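Endo-1,4-beta-xylanase C (Paenibacillus barcinonensis, PDB 4XUR) binds xylan through this CBM22-2 module, which belongs to a larger xylanase that cleaves internal beta-1,4-xylosidic linkages. Local coordinates at residues I78-E86 and F113-G121. Numbering follows the deposited sequence.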
ATOM      1  N   ILE A  78      -8.314   6.835   4.395  1.00 10.21           N
ATOM      2  CA  ILE A  78      -7.591   6.196   3.293  1.00 10.47           C
ATOM      3  C   ILE A  78      -8.306   4.945   2.846  1.00 10.97           C
ATOM      4  O   ILE A  78      -8.703   4.082   3.665  1.00 10.02           O
ATOM      5  CB  ILE A  78      -6.146   5.831   3.655  1.00 11.16           C
ATOM      6  CG1 ILE A  78      -5.409   7.049   4.132  1.00 12.65           C
ATOM      7  CG2 ILE A  78      -5.460   5.198   2.456  1.00 11.92           C
ATOM      8  CD1 ILE A  78      -3.873   6.911   4.145  1.00 13.04           C
ATOM      9  N   SER A  79      -8.387   4.807   1.554  1.00 11.45           N
ATOM     10  CA  SER A  79      -8.906   3.555   0.922  1.00 11.00           C
ATOM     11  C   SER A  79      -8.172   3.171  -0.332  1.00 11.66           C
ATOM     12  O   SER A  79      -7.499   3.970  -0.967  1.00 11.54           O
ATOM     13  CB  SER A  79     -10.370   3.736   0.588  1.00 11.76           C
ATOM     14  OG  SER A  79     -10.552   4.781  -0.395  1.00 11.75           O
ATOM     15  N   PHE A  80      -8.289   1.869  -0.681  1.00 11.56           N
ATOM     16  CA  PHE A  80      -7.776   1.344  -1.956  1.00 11.14           C
ATOM     17  C   PHE A  80      -8.376  -0.010  -2.231  1.00 11.43           C
ATOM     18  O   PHE A  80      -8.870  -0.632  -1.337  1.00 11.70           O
ATOM     19  CB  PHE A  80      -6.240   1.281  -2.013  1.00  9.78           C
ATOM     20  CG  PHE A  80      -5.580   0.249  -1.133  1.00 11.38           C
ATOM     21  CD1 PHE A  80      -5.156   0.577   0.164  1.00 10.61           C
ATOM     22  CD2 PHE A  80      -5.245  -1.026  -1.633  1.00 10.70           C
ATOM     23  CE1 PHE A  80      -4.444  -0.345   0.943  1.00 10.80           C
ATOM     24  CE2 PHE A  80      -4.570  -1.948  -0.857  1.00 11.03           C
ATOM     25  CZ  PHE A  80      -4.165  -1.599   0.426  1.00 10.64           C
ATOM     26  N   TRP A  81      -8.290  -0.433  -3.501  1.00 11.44           N
ATOM     27  CA  TRP A  81      -8.767  -1.761  -3.946  1.00 11.86           C
ATOM     28  C   TRP A  81      -7.624  -2.613  -4.275  1.00 11.74           C
ATOM     29  O   TRP A  81      -6.630  -2.142  -4.852  1.00 12.38           O
ATOM     30  CB  TRP A  81      -9.668  -1.603  -5.148  1.00 10.81           C
ATOM     31  CG  TRP A  81     -10.966  -0.875  -4.818  1.00 11.92           C
ATOM     32  CD1 TRP A  81     -11.134   0.460  -4.698  1.00 12.90           C
ATOM     33  CD2 TRP A  81     -12.259  -1.458  -4.638  1.00 13.74           C
ATOM     34  NE1 TRP A  81     -12.417   0.761  -4.364  1.00 13.47           N
ATOM     35  CE2 TRP A  81     -13.137  -0.400  -4.301  1.00 13.98           C
ATOM     36  CE3 TRP A  81     -12.728  -2.758  -4.603  1.00 13.38           C
ATOM     37  CZ2 TRP A  81     -14.496  -0.616  -4.064  1.00 14.62           C
ATOM     38  CZ3 TRP A  81     -14.082  -2.962  -4.356  1.00 14.43           C
ATOM     39  CH2 TRP A  81     -14.928  -1.909  -4.054  1.00 12.93           C
ATOM     40  N   ALA A  82      -7.718  -3.890  -3.923  1.00 12.16           N
ATOM     41  CA  ALA A  82      -6.621  -4.835  -4.148  1.00 12.61           C
ATOM     42  C   ALA A  82      -7.172  -6.115  -4.710  1.00 13.25           C
ATOM     43  O   ALA A  82      -8.360  -6.447  -4.453  1.00 13.35           O
ATOM     44  CB  ALA A  82      -5.853  -5.098  -2.865  1.00 12.23           C
ATOM     45  N   MET A  83      -6.328  -6.815  -5.476  1.00 13.36           N
ATOM     46  CA  MET A  83      -6.673  -8.123  -6.113  1.00 14.56           C
ATOM     47  C   MET A  83      -5.414  -8.954  -6.305  1.00 15.08           C
ATOM     48  O   MET A  83      -4.344  -8.424  -6.558  1.00 13.87           O
ATOM     49  CB  MET A  83      -7.434  -7.885  -7.418  1.00 14.54           C
ATOM     50  CG  MET A  83      -8.009  -9.160  -8.085  1.00 16.42           C
ATOM     51  SD  MET A  83      -6.825  -9.974  -9.178  1.00 17.06           S
ATOM     52  CE  MET A  83      -6.974  -8.915 -10.604  1.00 18.59           C
ATOM     53  N   TYR A  84      -5.586 -10.310  -6.225  1.00 15.74           N
ATOM     54  CA  TYR A  84      -4.538 -11.255  -6.608  1.00 17.24           C
ATOM     55  C   TYR A  84      -5.204 -12.370  -7.468  1.00 17.19           C
ATOM     56  O   TYR A  84      -6.316 -12.676  -7.272  1.00 16.78           O
ATOM     57  CB  TYR A  84      -3.829 -11.809  -5.363  1.00 16.62           C
ATOM     58  CG  TYR A  84      -4.541 -12.918  -4.591  1.00 17.36           C
ATOM     59  CD1 TYR A  84      -5.596 -12.627  -3.708  1.00 17.81           C
ATOM     60  CD2 TYR A  84      -4.199 -14.244  -4.793  1.00 17.43           C
ATOM     61  CE1 TYR A  84      -6.218 -13.616  -2.971  1.00 18.20           C
ATOM     62  CE2 TYR A  84      -4.841 -15.259  -4.065  1.00 17.03           C
ATOM     63  CZ  TYR A  84      -5.871 -14.973  -3.239  1.00 17.73           C
ATOM     64  OH  TYR A  84      -6.503 -15.984  -2.540  1.00 17.18           O
ATOM     65  N   ASP A  85      -4.444 -12.898  -8.421  1.00 19.09           N
ATOM     66  CA  ASP A  85      -4.988 -13.966  -9.299  1.00 21.04           C
ATOM     67  C   ASP A  85      -4.018 -15.172  -9.531  1.00 24.50           C
ATOM     68  O   ASP A  85      -4.060 -15.776 -10.589  1.00 26.64           O
ATOM     69  CB  ASP A  85      -5.503 -13.356 -10.626  1.00 21.98           C
ATOM     70  CG  ASP A  85      -4.431 -12.688 -11.469  1.00 24.57           C
ATOM     71  OD1 ASP A  85      -3.213 -13.022 -11.335  1.00 26.79           O
ATOM     72  OD2 ASP A  85      -4.794 -11.817 -12.311  1.00 21.84           O
ATOM     73  N   GLU A  86      -3.235 -15.522  -8.514  1.00 26.01           N
ATOM     74  CA  GLU A  86      -2.523 -16.804  -8.469  1.00 28.05           C
ATOM     75  C   GLU A  86      -2.252 -17.284  -7.053  1.00 28.91           C
ATOM     76  O   GLU A  86      -2.135 -16.502  -6.126  1.00 29.05           O
ATOM     77  CB  GLU A  86      -1.257 -16.751  -9.337  1.00 31.46           C
ATOM     78  CG  GLU A  86      -0.130 -15.919  -8.811  1.00 31.20           C
ATOM     79  CD  GLU A  86       1.096 -15.957  -9.694  1.00 34.46           C
ATOM     80  OE1 GLU A  86       1.001 -15.577 -10.889  1.00 32.69           O
ATOM     81  OE2 GLU A  86       2.160 -16.345  -9.178  1.00 30.68           O
ATOM     82  N   PHE A 113      -3.048  -0.094   9.373  1.00 12.66           N
ATOM     83  CA  PHE A 113      -4.270   0.600   9.542  1.00 13.05           C
ATOM     84  C   PHE A 113      -5.510  -0.177   9.080  1.00 13.35           C
ATOM     85  O   PHE A 113      -6.669   0.165   9.516  1.00 12.72           O
ATOM     86  CB  PHE A 113      -4.207   2.005   8.869  1.00 12.26           C
ATOM     87  CG  PHE A 113      -4.152   1.974   7.356  1.00 12.08           C
ATOM     88  CD1 PHE A 113      -5.308   1.812   6.591  1.00 11.29           C
ATOM     89  CD2 PHE A 113      -2.944   2.132   6.711  1.00 10.98           C
ATOM     90  CE1 PHE A 113      -5.230   1.815   5.195  1.00 12.04           C
ATOM     91  CE2 PHE A 113      -2.868   2.152   5.320  1.00 11.22           C
ATOM     92  CZ  PHE A 113      -4.009   2.022   4.569  1.00 11.80           C
ATOM     93  N   ALA A 114      -5.350  -1.200   8.271  1.00 12.79           N
ATOM     94  CA  ALA A 114      -6.465  -2.004   7.859  1.00 13.12           C
ATOM     95  C   ALA A 114      -6.009  -3.314   7.194  1.00 15.34           C
ATOM     96  O   ALA A 114      -4.883  -3.413   6.722  1.00 14.02           O
ATOM     97  CB  ALA A 114      -7.357  -1.232   6.892  1.00 13.52           C
ATOM     98  N   SER A 115      -6.941  -4.274   7.164  1.00 16.99           N
ATOM     99  CA  SER A 115      -6.717  -5.639   6.696  1.00 19.14           C
ATOM    100  C   SER A 115      -8.018  -6.220   6.225  1.00 21.61           C
ATOM    101  O   SER A 115      -9.025  -6.022   6.902  1.00 22.02           O
ATOM    102  CB  SER A 115      -6.221  -6.484   7.844  1.00 20.27           C
ATOM    103  OG  SER A 115      -6.094  -7.867   7.474  1.00 25.09           O
ATOM    104  N   THR A 116      -8.023  -6.929   5.072  1.00 21.21           N
ATOM    105  CA  THR A 116      -9.180  -7.674   4.606  1.00 22.52           C
ATOM    106  C   THR A 116      -8.704  -9.001   3.995  1.00 20.84           C
ATOM    107  O   THR A 116      -7.551  -9.107   3.562  1.00 19.22           O
ATOM    108  CB  THR A 116     -10.044  -6.920   3.581  1.00 22.10           C
ATOM    109  OG1 THR A 116      -9.392  -6.886   2.303  1.00 23.84           O
ATOM    110  CG2 THR A 116     -10.321  -5.510   3.977  1.00 24.39           C
ATOM    111  N   THR A 117      -9.605 -10.008   4.001  1.00 22.98           N
ATOM    112  CA  THR A 117      -9.341 -11.287   3.345  1.00 22.03           C
ATOM    113  C   THR A 117      -9.901 -11.247   1.898  1.00 20.38           C
ATOM    114  O   THR A 117     -11.067 -11.045   1.696  1.00 20.06           O
ATOM    115  CB  THR A 117      -9.992 -12.483   4.153  1.00 21.74           C
ATOM    116  OG1 THR A 117      -9.387 -12.572   5.457  1.00 23.71           O
ATOM    117  CG2 THR A 117      -9.725 -13.826   3.426  1.00 22.89           C
ATOM    118  N   LEU A 118      -9.036 -11.460   0.936  1.00 20.12           N
ATOM    119  CA  LEU A 118      -9.431 -11.413  -0.473  1.00 20.02           C
ATOM    120  C   LEU A 118      -9.602 -12.856  -0.961  1.00 21.07           C
ATOM    121  O   LEU A 118      -8.820 -13.731  -0.577  1.00 19.75           O
ATOM    122  CB  LEU A 118      -8.408 -10.728  -1.305  1.00 21.92           C
ATOM    123  CG  LEU A 118      -8.332  -9.208  -1.106  1.00 21.21           C
ATOM    124  CD1 LEU A 118      -7.384  -8.936   0.034  1.00 21.98           C
ATOM    125  CD2 LEU A 118      -7.910  -8.565  -2.353  1.00 22.68           C
ATOM    126  N   ASN A 119     -10.582 -13.050  -1.797  1.00 20.02           N
ATOM    127  CA  ASN A 119     -10.732 -14.309  -2.577  1.00 21.42           C
ATOM    128  C   ASN A 119      -9.967 -14.184  -3.882  1.00 22.94           C
ATOM    129  O   ASN A 119     -10.028 -13.149  -4.563  1.00 23.02           O
ATOM    130  CB  ASN A 119     -12.211 -14.550  -2.845  1.00 25.83           C
ATOM    131  CG  ASN A 119     -13.034 -14.615  -1.545  1.00 25.22           C
ATOM    132  OD1 ASN A 119     -13.914 -13.760  -1.311  1.00 27.41           O
ATOM    133  ND2 ASN A 119     -12.727 -15.559  -0.702  1.00 24.95           N
ATOM    134  N   LYS A 120      -9.245 -15.247  -4.251  1.00 21.47           N
ATOM    135  CA  LYS A 120      -8.513 -15.310  -5.530  1.00 24.82           C
ATOM    136  C   LYS A 120      -9.362 -14.726  -6.661  1.00 22.51           C
ATOM    137  O   LYS A 120     -10.511 -15.104  -6.854  1.00 26.09           O
ATOM    138  CB  LYS A 120      -8.156 -16.790  -5.823  1.00 23.20           C
ATOM    139  CG  LYS A 120      -7.306 -17.003  -7.046  1.00 25.82           C
ATOM    140  CD  LYS A 120      -6.750 -18.438  -7.091  1.00 25.20           C
ATOM    141  CE  LYS A 120      -6.475 -18.886  -8.501  1.00 28.60           C
ATOM    142  NZ  LYS A 120      -5.497 -20.014  -8.489  1.00 28.03           N
ATOM    143  N   GLY A 121      -8.816 -13.737  -7.358  1.00 21.85           N
ATOM    144  CA  GLY A 121      -9.473 -13.108  -8.512  1.00 20.94           C
ATOM    145  C   GLY A 121     -10.506 -11.995  -8.322  1.00 21.41           C
ATOM    146  O   GLY A 121     -10.929 -11.398  -9.300  1.00 20.75           O
TER
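Strands 78-83 and 113-119 pass at 8.1 Å between their axes, with N-to-C directions 43° apart, and the two segments converge beyond them until the CA atoms of Asp85 and Gly121 lie 4.6 Å apart. There Gly121 N donates to Tyr84 O across 2.7 Å, at an N-H...O angle of 158°. Met83 CG, anti to its own backbone N, comes to 3.8 Å from Gly121 C. The Tyr84 ring reaches across the same end. Lys120 CA sits over one face in a CH-pi contact, 3.9 Å from the centroid of the Tyr84 ring. Leu118 O lies in the ring plane at the edge, 3.5 Å from Tyr84 CE1. The chi1 of 79° places CG of Tyr84 between the backbone N and carbonyl carbon, turning the ring toward residues 118-120. Tyr84 OH is hydrogen-bonded to Pro88 O, so the ring is held at its far end as well.

The pair is a worked example of how the two sheets of a beta-sandwich carbohydrate-binding module face each other: strand 75-83 belongs to one antiparallel sheet, strand 109-119 is an outermost strand of the other, and apolar side chains meet between them at Leu118 and Phe113. Leu118 points inward, with CD2 4.1 Å from Ala82 CB and CB beside the Tyr84 ring; Ile93 of strand 90-101 also touches it. With an alanine in place of Tyr84, Lys120 CA would probably lose its aromatic support and Pro88 O its hydroxyl partner, opening a gap beside Leu118. At the other end, Phe113 sends its CZ to Ile78 CG2, 4.1 Å away, the two side chains lying roughly perpendicular. The same CZ meets the Phe80 ring at its edge, near the ring plane. Phe113 also belongs to a classic beta bulge in strand 109-119, where it and Ala114 both face one residue of strand 90-101.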